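Pyridoxamine 5'-phosphate oxidase-related, FMN-binding protein (Mycobacterium smegmatis, PDB 6ECI) binds flavin-adenine dinucleotide as a member of the flavin/deazaflavin-dependent oxidoreductase family and probably sequesters the cofactor, protecting the mycobacterium against hypoxic and oxidative stress. Local coordinates at residues N43-F48 with W114-P119; I81-A86 with P119-G124. One frame throughout, in Å; residues are numbered along the deposited sequence.

Interaction 1: residues N43-F48 with W114-P119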
ATOM      1  N   ASN B  43      21.273   1.302  -1.073  1.00 29.27           N
ATOM      2  CA  ASN B  43      21.896   1.559  -2.372  1.00 20.98           C
ATOM      3  C   ASN B  43      20.876   1.461  -3.507  1.00 28.72           C
ATOM      4  O   ASN B  43      21.022   0.679  -4.450  1.00 26.27           O
ATOM      5  CB  ASN B  43      23.069   0.605  -2.616  1.00 23.12           C
ATOM      6  CG  ASN B  43      24.063   0.600  -1.475  1.00 29.55           C
ATOM      7  OD1 ASN B  43      24.350  -0.447  -0.895  1.00 34.94           O
ATOM      8  ND2 ASN B  43      24.595   1.771  -1.145  1.00 35.12           N
ATOM      9  N   ARG B  44      19.830   2.279  -3.394  1.00 23.25           N
ATOM     10  CA  ARG B  44      18.755   2.319  -4.386  1.00 18.62           C
ATOM     11  C   ARG B  44      18.184   0.924  -4.631  1.00 20.41           C
ATOM     12  O   ARG B  44      17.942   0.519  -5.768  1.00 20.70           O
ATOM     13  CB  ARG B  44      19.231   2.960  -5.693  1.00 15.71           C
ATOM     14  CG  ARG B  44      20.057   4.214  -5.481  1.00 23.63           C
ATOM     15  CD  ARG B  44      19.860   5.242  -6.579  1.00 28.74           C
ATOM     16  NE  ARG B  44      19.881   6.596  -6.029  1.00 57.07           N
ATOM     17  CZ  ARG B  44      19.625   7.700  -6.725  1.00 50.31           C
ATOM     18  NH1 ARG B  44      19.332   7.624  -8.017  1.00 39.72           N
ATOM     19  NH2 ARG B  44      19.668   8.883  -6.125  1.00 36.58           N
ATOM     20  N   THR B  45      18.007   0.168  -3.548  1.00 18.76           N
ATOM     21  CA  THR B  45      17.269  -1.086  -3.574  1.00 19.40           C
ATOM     22  C   THR B  45      16.348  -1.113  -2.364  1.00 26.24           C
ATOM     23  O   THR B  45      16.585  -0.429  -1.365  1.00 21.04           O
ATOM     24  CB  THR B  45      18.182  -2.325  -3.559  1.00 19.39           C
ATOM     25  OG1 THR B  45      18.768  -2.482  -2.260  1.00 19.70           O
ATOM     26  CG2 THR B  45      19.282  -2.210  -4.598  1.00 14.22           C
ATOM     27  N   VAL B  46      15.292  -1.913  -2.462  1.00 25.34           N
ATOM     28  CA  VAL B  46      14.292  -2.033  -1.406  1.00 24.38           C
ATOM     29  C   VAL B  46      14.475  -3.406  -0.773  1.00 14.34           C
ATOM     30  O   VAL B  46      14.060  -4.426  -1.336  1.00 17.20           O
ATOM     31  CB  VAL B  46      12.869  -1.836  -1.939  1.00 24.64           C
ATOM     32  CG1 VAL B  46      11.856  -1.920  -0.805  1.00 16.25           C
ATOM     33  CG2 VAL B  46      12.756  -0.502  -2.662  1.00 12.89           C
ATOM     34  N   LEU B  47      15.094  -3.437   0.404  1.00 17.79           N
ATOM     35  CA  LEU B  47      15.399  -4.684   1.092  1.00 18.92           C
ATOM     36  C   LEU B  47      14.295  -5.048   2.073  1.00 17.07           C
ATOM     37  O   LEU B  47      13.787  -4.190   2.799  1.00 19.81           O
ATOM     38  CB  LEU B  47      16.728  -4.572   1.839  1.00 16.18           C
ATOM     39  CG  LEU B  47      17.089  -5.762   2.729  1.00 17.75           C
ATOM     40  CD1 LEU B  47      17.382  -6.997   1.891  1.00 23.55           C
ATOM     41  CD2 LEU B  47      18.269  -5.423   3.612  1.00 16.79           C
ATOM     42  N   PHE B  48      13.931  -6.328   2.095  1.00 19.32           N
ATOM     43  CA  PHE B  48      12.991  -6.830   3.085  1.00 18.30           C
ATOM     44  C   PHE B  48      13.246  -8.312   3.314  1.00 23.52           C
ATOM     45  O   PHE B  48      13.947  -8.974   2.544  1.00 21.61           O
ATOM     46  CB  PHE B  48      11.538  -6.586   2.661  1.00 21.32           C
ATOM     47  CG  PHE B  48      11.125  -7.326   1.419  1.00 19.14           C
ATOM     48  CD1 PHE B  48      11.481  -6.857   0.164  1.00 18.62           C
ATOM     49  CD2 PHE B  48      10.355  -8.474   1.506  1.00 16.37           C
ATOM     50  CE1 PHE B  48      11.088  -7.528  -0.980  1.00 20.64           C
ATOM     51  CE2 PHE B  48       9.959  -9.149   0.366  1.00 17.44           C
ATOM     52  CZ  PHE B  48      10.324  -8.675  -0.877  1.00 17.85           C
ATOM     53  N   TRP B 114      16.310 -13.116   2.602  1.00 29.97           N
ATOM     54  CA  TRP B 114      16.450 -11.727   2.198  1.00 22.14           C
ATOM     55  C   TRP B 114      16.046 -11.559   0.740  1.00 24.43           C
ATOM     56  O   TRP B 114      16.469 -12.332  -0.124  1.00 37.81           O
ATOM     57  CB  TRP B 114      17.888 -11.253   2.395  1.00 31.60           C
ATOM     58  CG  TRP B 114      18.381 -11.327   3.804  1.00 41.54           C
ATOM     59  CD1 TRP B 114      19.119 -12.330   4.364  1.00 39.36           C
ATOM     60  CD2 TRP B 114      18.178 -10.354   4.833  1.00 39.00           C
ATOM     61  NE1 TRP B 114      19.387 -12.040   5.681  1.00 51.27           N
ATOM     62  CE2 TRP B 114      18.818 -10.833   5.994  1.00 48.49           C
ATOM     63  CE3 TRP B 114      17.515  -9.125   4.886  1.00 36.35           C
ATOM     64  CZ2 TRP B 114      18.813 -10.127   7.194  1.00 37.28           C
ATOM     65  CZ3 TRP B 114      17.510  -8.426   6.079  1.00 49.70           C
ATOM     66  CH2 TRP B 114      18.156  -8.927   7.217  1.00 46.94           C
ATOM     67  N   VAL B 115      15.230 -10.546   0.470  1.00 22.43           N
ATOM     68  CA  VAL B 115      14.795 -10.213  -0.879  1.00 22.25           C
ATOM     69  C   VAL B 115      15.033  -8.728  -1.102  1.00 21.12           C
ATOM     70  O   VAL B 115      14.877  -7.919  -0.179  1.00 20.45           O
ATOM     71  CB  VAL B 115      13.308 -10.569  -1.100  1.00 22.04           C
ATOM     72  CG1 VAL B 115      12.910 -10.355  -2.555  1.00 20.55           C
ATOM     73  CG2 VAL B 115      13.025 -11.998  -0.670  1.00 19.85           C
ATOM     74  N   ARG B 116      15.425  -8.368  -2.321  1.00 13.91           N
ATOM     75  CA  ARG B 116      15.584  -6.977  -2.721  1.00 15.22           C
ATOM     76  C   ARG B 116      14.735  -6.703  -3.949  1.00 19.66           C
ATOM     77  O   ARG B 116      14.683  -7.520  -4.873  1.00 20.21           O
ATOM     78  CB  ARG B 116      17.042  -6.630  -3.039  1.00 14.16           C
ATOM     79  CG  ARG B 116      17.975  -6.561  -1.849  1.00 15.81           C
ATOM     80  CD  ARG B 116      19.342  -6.052  -2.287  1.00 14.46           C
ATOM     81  NE  ARG B 116      20.393  -6.372  -1.327  1.00 17.51           N
ATOM     82  CZ  ARG B 116      20.722  -5.609  -0.289  1.00 20.12           C
ATOM     83  NH1 ARG B 116      20.081  -4.468  -0.064  1.00 15.49           N
ATOM     84  NH2 ARG B 116      21.696  -5.988   0.526  1.00 25.75           N
ATOM     85  N   VAL B 117      14.073  -5.552  -3.960  1.00 19.16           N
ATOM     86  CA  VAL B 117      13.391  -5.070  -5.153  1.00 17.44           C
ATOM     87  C   VAL B 117      14.403  -4.242  -5.935  1.00 22.65           C
ATOM     88  O   VAL B 117      14.730  -3.118  -5.547  1.00 24.62           O
ATOM     89  CB  VAL B 117      12.142  -4.251  -4.807  1.00 15.27           C
ATOM     90  CG1 VAL B 117      11.482  -3.738  -6.078  1.00 15.05           C
ATOM     91  CG2 VAL B 117      11.167  -5.091  -4.009  1.00 14.33           C
ATOM     92  N   LEU B 118      14.927  -4.811  -7.018  1.00 20.68           N
ATOM     93  CA  LEU B 118      15.878  -4.093  -7.855  1.00 14.76           C
ATOM     94  C   LEU B 118      15.101  -3.170  -8.785  1.00 17.29           C
ATOM     95  O   LEU B 118      14.352  -3.643  -9.649  1.00 17.57           O
ATOM     96  CB  LEU B 118      16.752  -5.065  -8.647  1.00 12.22           C
ATOM     97  CG  LEU B 118      17.497  -6.109  -7.811  1.00 22.74           C
ATOM     98  CD1 LEU B 118      18.508  -6.853  -8.666  1.00 26.51           C
ATOM     99  CD2 LEU B 118      18.174  -5.469  -6.605  1.00 14.50           C
ATOM    100  N   PRO B 119      15.256  -1.857  -8.646  1.00 14.11           N
ATOM    101  CA  PRO B 119      14.350  -0.938  -9.338  1.00 21.69           C
ATOM    102  C   PRO B 119      14.626  -0.865 -10.830  1.00 17.69           C
ATOM    103  O   PRO B 119      15.775  -0.811 -11.273  1.00 25.73           O
ATOM    104  CB  PRO B 119      14.627   0.407  -8.657  1.00 17.71           C
ATOM    105  CG  PRO B 119      16.042   0.303  -8.230  1.00 16.20           C
ATOM    106  CD  PRO B 119      16.274  -1.142  -7.860  1.00 12.37           C
TER
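Phe48 lays one face of its ring over Val115, whose CB stands 3.9 Å from the ring centroid, a CH-pi contact nearer the edge of the ring than its centre. The ring reaches its neighbour because CG lies between the backbone N and the carbonyl carbon (chi1 64°), turning it back across the strand pair. At the ring edge sits Val117 CG2, and Val117 CB meets Val46 CB at 3.8 Å. Beta-branched valines and an aromatic ring suit this tightly packed, buried face, which also meets strand 77-88 through Ala86 and Val82. The antiparallel ladder is firm here: Phe48 and Val115 bond reciprocally, N to O, at 2.9 Å each way. Val117 N to Val46 O is 2.9 Å, while the return bond, Val46 N to Val117 O, is weak at 3.4 Å.

On the other face Leu47 CD1 lies over the centre of the Arg116 guanidinium and 3.7 Å from Trp114 CE3. Arg116 NH1 donates to Thr45 OG1 at 3.2 Å and is also bonded to Gln42 OE1; the threonine hydroxyl is in turn hydrogen-bonded to Gln42 O. Arg116 NE forms a salt bridge with Asp94. Toward the 43-45 turn the contact loosens: exposed Leu118 touches Thr45 CG2 through CD2, and Arg44 extends to helix 9-16. Strand 114-119 thus pairs with 46-48 and 77-88, with helix 92-99 over Trp114 and Arg116, consistent with the family's split beta-barrel.

Interaction 2: residues I81-A86 with P119-G124. With FAD (flavin-adenine dinucleotide), chain C.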
ATOM      1  N   ILE B  81       6.647   5.205  -5.641  1.00 14.43           N
ATOM      2  CA  ILE B  81       6.337   3.917  -6.249  1.00 20.29           C
ATOM      3  C   ILE B  81       7.574   3.421  -6.986  1.00 20.32           C
ATOM      4  O   ILE B  81       8.146   4.145  -7.809  1.00 23.86           O
ATOM      5  CB  ILE B  81       5.134   4.007  -7.207  1.00 23.04           C
ATOM      6  CG1 ILE B  81       3.891   4.496  -6.465  1.00 24.10           C
ATOM      7  CG2 ILE B  81       4.855   2.653  -7.836  1.00 26.10           C
ATOM      8  CD1 ILE B  81       2.704   4.731  -7.368  1.00 14.08           C
ATOM      9  N   VAL B  82       7.978   2.189  -6.694  1.00 23.48           N
ATOM     10  CA  VAL B  82       9.129   1.553  -7.324  1.00 20.44           C
ATOM     11  C   VAL B  82       8.626   0.385  -8.161  1.00 26.15           C
ATOM     12  O   VAL B  82       7.991  -0.538  -7.634  1.00 24.92           O
ATOM     13  CB  VAL B  82      10.156   1.078  -6.284  1.00 21.91           C
ATOM     14  CG1 VAL B  82      11.204   0.187  -6.939  1.00 23.01           C
ATOM     15  CG2 VAL B  82      10.809   2.265  -5.600  1.00 17.61           C
ATOM     16  N   ARG B  83       8.900   0.428  -9.461  1.00 28.59           N
ATOM     17  CA  ARG B  83       8.697  -0.716 -10.340  1.00 25.27           C
ATOM     18  C   ARG B  83      10.022  -1.442 -10.503  1.00 20.01           C
ATOM     19  O   ARG B  83      11.029  -0.826 -10.867  1.00 19.76           O
ATOM     20  CB  ARG B  83       8.162  -0.291 -11.711  1.00 29.18           C
ATOM     21  CG  ARG B  83       6.868   0.495 -11.664  1.00 41.22           C
ATOM     22  CD  ARG B  83       6.001   0.226 -12.890  1.00 49.94           C
ATOM     23  NE  ARG B  83       4.875   1.154 -12.970  1.00 79.26           N
ATOM     24  CZ  ARG B  83       3.599   0.819 -12.787  1.00 64.12           C
ATOM     25  NH1 ARG B  83       3.262  -0.437 -12.521  1.00 57.15           N
ATOM     26  NH2 ARG B  83       2.655   1.746 -12.878  1.00 56.21           N
ATOM     27  N   GLY B  84      10.023  -2.738 -10.230  1.00 20.14           N
ATOM     28  CA  GLY B  84      11.241  -3.502 -10.360  1.00 20.59           C
ATOM     29  C   GLY B  84      10.994  -4.989 -10.273  1.00 20.72           C
ATOM     30  O   GLY B  84       9.862  -5.461 -10.411  1.00 20.64           O
ATOM     31  N   VAL B  85      12.079  -5.727 -10.046  1.00 19.97           N
ATOM     32  CA  VAL B  85      12.043  -7.177  -9.925  1.00 23.15           C
ATOM     33  C   VAL B  85      12.543  -7.560  -8.541  1.00 25.10           C
ATOM     34  O   VAL B  85      13.531  -7.000  -8.052  1.00 24.57           O
ATOM     35  CB  VAL B  85      12.888  -7.862 -11.019  1.00 23.03           C
ATOM     36  CG1 VAL B  85      12.722  -9.371 -10.947  1.00 27.52           C
ATOM     37  CG2 VAL B  85      12.498  -7.343 -12.392  1.00 38.45           C
ATOM     38  N   ALA B  86      11.854  -8.508  -7.910  1.00 15.10           N
ATOM     39  CA  ALA B  86      12.249  -9.011  -6.602  1.00 17.50           C
ATOM     40  C   ALA B  86      13.209 -10.179  -6.790  1.00 19.87           C
ATOM     41  O   ALA B  86      12.870 -11.169  -7.448  1.00 26.24           O
ATOM     42  CB  ALA B  86      11.029  -9.441  -5.788  1.00 11.85           C
ATOM     43  N   PRO B 119      15.256  -1.857  -8.646  1.00 14.11           N
ATOM     44  CA  PRO B 119      14.350  -0.938  -9.338  1.00 21.69           C
ATOM     45  C   PRO B 119      14.626  -0.865 -10.830  1.00 17.69           C
ATOM     46  O   PRO B 119      15.775  -0.811 -11.273  1.00 25.73           O
ATOM     47  CB  PRO B 119      14.627   0.407  -8.657  1.00 17.71           C
ATOM     48  CG  PRO B 119      16.042   0.303  -8.230  1.00 16.20           C
ATOM     49  CD  PRO B 119      16.274  -1.142  -7.860  1.00 12.37           C
ATOM     50  N   THR B 120      13.543  -0.875 -11.602  1.00 20.44           N
ATOM     51  CA  THR B 120      13.570  -0.518 -13.011  1.00 20.64           C
ATOM     52  C   THR B 120      13.049   0.893 -13.253  1.00 25.40           C
ATOM     53  O   THR B 120      13.330   1.477 -14.306  1.00 22.52           O
ATOM     54  CB  THR B 120      12.755  -1.544 -13.820  1.00 19.77           C
ATOM     55  OG1 THR B 120      13.581  -2.110 -14.845  1.00 26.89           O
ATOM     56  CG2 THR B 120      11.498  -0.923 -14.444  1.00 24.26           C
ATOM     57  N   GLN B 121      12.341   1.459 -12.277  1.00 24.80           N
ATOM     58  CA  GLN B 121      11.790   2.803 -12.351  1.00 27.02           C
ATOM     59  C   GLN B 121      11.355   3.211 -10.950  1.00 29.49           C
ATOM     60  O   GLN B 121      10.804   2.392 -10.210  1.00 28.08           O
ATOM     61  CB  GLN B 121      10.607   2.860 -13.324  1.00 23.55           C
ATOM     62  CG  GLN B 121       9.898   4.202 -13.399  1.00 38.28           C
ATOM     63  CD  GLN B 121       8.654   4.150 -14.270  1.00 50.38           C
ATOM     64  OE1 GLN B 121       7.776   3.309 -14.068  1.00 53.26           O
ATOM     65  NE2 GLN B 121       8.575   5.049 -15.246  1.00 37.41           N
ATOM     66  N   ILE B 122      11.618   4.462 -10.585  1.00 26.09           N
ATOM     67  CA  ILE B 122      11.127   5.024  -9.332  1.00 24.14           C
ATOM     68  C   ILE B 122      10.521   6.388  -9.627  1.00 24.33           C
ATOM     69  O   ILE B 122      11.103   7.184 -10.373  1.00 27.06           O
ATOM     70  CB  ILE B 122      12.231   5.130  -8.259  1.00 22.33           C
ATOM     71  CG1 ILE B 122      11.644   5.633  -6.938  1.00 25.93           C
ATOM     72  CG2 ILE B 122      13.377   6.025  -8.719  1.00 17.60           C
ATOM     73  CD1 ILE B 122      12.543   5.407  -5.735  1.00 15.90           C
ATOM     74  N   THR B 123       9.337   6.641  -9.073  1.00 27.97           N
ATOM     75  CA  THR B 123       8.652   7.916  -9.235  1.00 22.68           C
ATOM     76  C   THR B 123       8.083   8.338  -7.890  1.00 20.70           C
ATOM     77  O   THR B 123       7.901   7.518  -6.988  1.00 29.59           O
ATOM     78  CB  THR B 123       7.529   7.845 -10.280  1.00 24.27           C
ATOM     79  OG1 THR B 123       6.615   6.800  -9.932  1.00 29.16           O
ATOM     80  CG2 THR B 123       8.096   7.575 -11.667  1.00 27.69           C
ATOM     81  N   GLY B 124       7.803   9.627  -7.766  1.00 21.26           N
ATOM     82  CA  GLY B 124       7.304  10.169  -6.514  1.00 23.01           C
ATOM     83  C   GLY B 124       6.493  11.421  -6.740  1.00 27.70           C
ATOM     84  O   GLY B 124       6.771  12.212  -7.648  1.00 20.60           O
TER
HETATM   85  PA  FAD C 201      -0.226  10.115 -14.340  1.00 40.04           P
HETATM   86  O1A FAD C 201       0.468  11.421 -14.464  1.00 37.56           O
HETATM   87  O2A FAD C 201      -0.997   9.660 -15.581  1.00 41.29           O
HETATM   88  O5B FAD C 201       0.772   8.977 -13.900  1.00 39.32           O
HETATM   89  C5B FAD C 201       1.999   8.735 -14.620  1.00 39.74           C
HETATM   90  C4B FAD C 201       2.894   7.867 -13.772  1.00 39.20           C
HETATM   91  O4B FAD C 201       3.296   8.602 -12.599  1.00 34.58           O
HETATM   92  C3B FAD C 201       2.249   6.599 -13.230  1.00 38.50           C
HETATM   93  O3B FAD C 201       2.320   5.535 -14.173  1.00 39.04           O
HETATM   94  C2B FAD C 201       3.088   6.308 -11.984  1.00 24.58           C
HETATM   95  O2B FAD C 201       4.240   5.525 -12.275  1.00 45.45           O
HETATM   96  C1B FAD C 201       3.476   7.715 -11.509  1.00 32.78           C
HETATM   97  N9A FAD C 201       2.683   8.194 -10.383  1.00 29.99           N
HETATM   98  C8A FAD C 201       1.432   8.753 -10.423  1.00 30.45           C
HETATM   99  N7A FAD C 201       0.953   9.084  -9.248  1.00 31.47           N
HETATM  100  C5A FAD C 201       1.967   8.709  -8.367  1.00 30.96           C
HETATM  101  C6A FAD C 201       2.078   8.793  -6.969  1.00 27.40           C
HETATM  102  N6A FAD C 201       1.138   9.299  -6.169  1.00 27.34           N
HETATM  103  N1A FAD C 201       3.224   8.334  -6.409  1.00 26.93           N
HETATM  104  C2A FAD C 201       4.172   7.833  -7.202  1.00 26.32           C
HETATM  105  N3A FAD C 201       4.171   7.699  -8.529  1.00 23.47           N
HETATM  106  C4A FAD C 201       3.028   8.164  -9.058  1.00 23.06           C
HETATM  107  N1  FAD C 201      -5.541  11.636  -5.644  1.00 23.60           N
HETATM  108  C2  FAD C 201      -6.890  11.737  -5.472  1.00 26.99           C
HETATM  109  O2  FAD C 201      -7.666  11.746  -6.433  1.00 30.71           O
HETATM  110  N3  FAD C 201      -7.413  11.831  -4.196  1.00 26.40           N
HETATM  111  C4  FAD C 201      -6.692  11.834  -3.019  1.00 28.47           C
HETATM  112  O4  FAD C 201      -7.271  11.923  -1.937  1.00 28.98           O
HETATM  113  C4X FAD C 201      -5.259  11.727  -3.213  1.00 27.49           C
HETATM  114  N5  FAD C 201      -4.495  11.724  -2.155  1.00 30.94           N
HETATM  115  C5X FAD C 201      -3.125  11.621  -2.344  1.00 28.93           C
HETATM  116  C6  FAD C 201      -2.294  11.617  -1.226  1.00 23.39           C
HETATM  117  C7  FAD C 201      -0.913  11.517  -1.361  1.00 23.59           C
HETATM  118  C7M FAD C 201      -0.046  11.515  -0.130  1.00 31.21           C
HETATM  119  C8  FAD C 201      -0.348  11.417  -2.643  1.00 31.69           C
HETATM  120  C8M FAD C 201       1.142  11.312  -2.824  1.00 28.78           C
HETATM  121  C9  FAD C 201      -1.175  11.422  -3.763  1.00 28.13           C
HETATM  122  C9A FAD C 201      -2.554  11.524  -3.621  1.00 25.28           C
HETATM  123  N10 FAD C 201      -3.419  11.537  -4.734  1.00 30.85           N
HETATM  124  C10 FAD C 201      -4.778  11.632  -4.566  1.00 29.13           C
HETATM  125  C1' FAD C 201      -2.890  11.419  -6.099  1.00 28.77           C
HETATM  126  C2' FAD C 201      -2.989   9.998  -6.645  1.00 25.80           C
HETATM  127  O2' FAD C 201      -2.427   9.075  -5.713  1.00 28.74           O
HETATM  128  C3' FAD C 201      -2.228   9.907  -7.967  1.00 20.11           C
HETATM  129  O3' FAD C 201      -1.002  10.615  -7.845  1.00 31.26           O
HETATM  130  C4' FAD C 201      -2.999  10.453  -9.168  1.00 26.78           C
HETATM  131  O4' FAD C 201      -4.311   9.890  -9.190  1.00 30.39           O
HETATM  132  C5' FAD C 201      -2.289  10.181 -10.476  1.00 31.88           C
HETATM  133  O5' FAD C 201      -3.012  10.821 -11.547  1.00 40.14           O
HETATM  134  P   FAD C 201      -2.272  11.325 -12.841  1.00 41.89           P
HETATM  135  O1P FAD C 201      -1.465  12.579 -12.494  1.00 41.09           O
HETATM  136  O2P FAD C 201      -3.219  11.454 -13.972  1.00 36.98           O
HETATM  137  O3P FAD C 201      -1.245  10.156 -13.127  1.00 41.21           O
HETATM  138  O   HOH W   1       7.095   4.116 -10.329  1.00 30.93           O
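Thr123 pairs with Ile81 through two backbone bonds, N to O at 3.0 Å each way, and this pair lies next to the adenine of FAD. Here Thr123 OG1 donates to the adenine nitrogen N3A of FAD at 3.0 Å. It is placed for this by a chi1 of 56°, which sets OG1 between the backbone N and the carbonyl carbon. A water donates both to OG1 and to Ile81 O, so the hydroxyl is acceptor and donor at once, and Ile81 O takes a second bond besides that from Thr123 N. Ile81 brings CG1 to 3.4 Å from FAD C2A, an apolar branch suited to an aromatic base.

Further along, Arg83 N donates to Gln121 O at 2.8 Å, while Arg83 O accepts from both Thr120 N and Gln121 N, the latter at 3.0 Å. Two residues facing one make a classic beta bulge. Next to it Gly84, without a side chain, lets its CA approach Pro119 CA to 4.2 Å. Val82 packs on the opposite face, its CG2 against Ile122 CD1 at 3.6 Å.

The Arg83 and Gln121 side chains run alongside each other, with OE1 in the guanidinium plane at its edge but not hydrogen-bonded; the guanidinium NH1 instead donates to Ser32 O of the second subunit. With N and O of Ile81, Arg83 and Thr123 bonded across the ladder, the threonine hydroxyl gives its proton to N3A while its oxygen accepts from the water, presenting a directional donor to the adenine at a site completed by the second subunit.

Following the chain from the N terminus, residues 43-48 come first, then 81-86, then 114-119, which runs straight into 119-124. Interaction 1 closes a span of 65 residues that includes helices 55-60 and 92-99; interaction 2 closes one of 32, containing helix 92-99. The segments alternate, so the closures cross rather than nest. Pro119 belongs to both, and the corner at Thr120 directs the chain from one pairing to the other. Strand 77-88 joins them: Val85 O probably accepts a hydrogen bond from Leu118 N, and Val82 packs on Val117. Together the two contacts tie strand 46-49 through 114-119 and 77-88 to strand 121-127, beside the adenine of FAD.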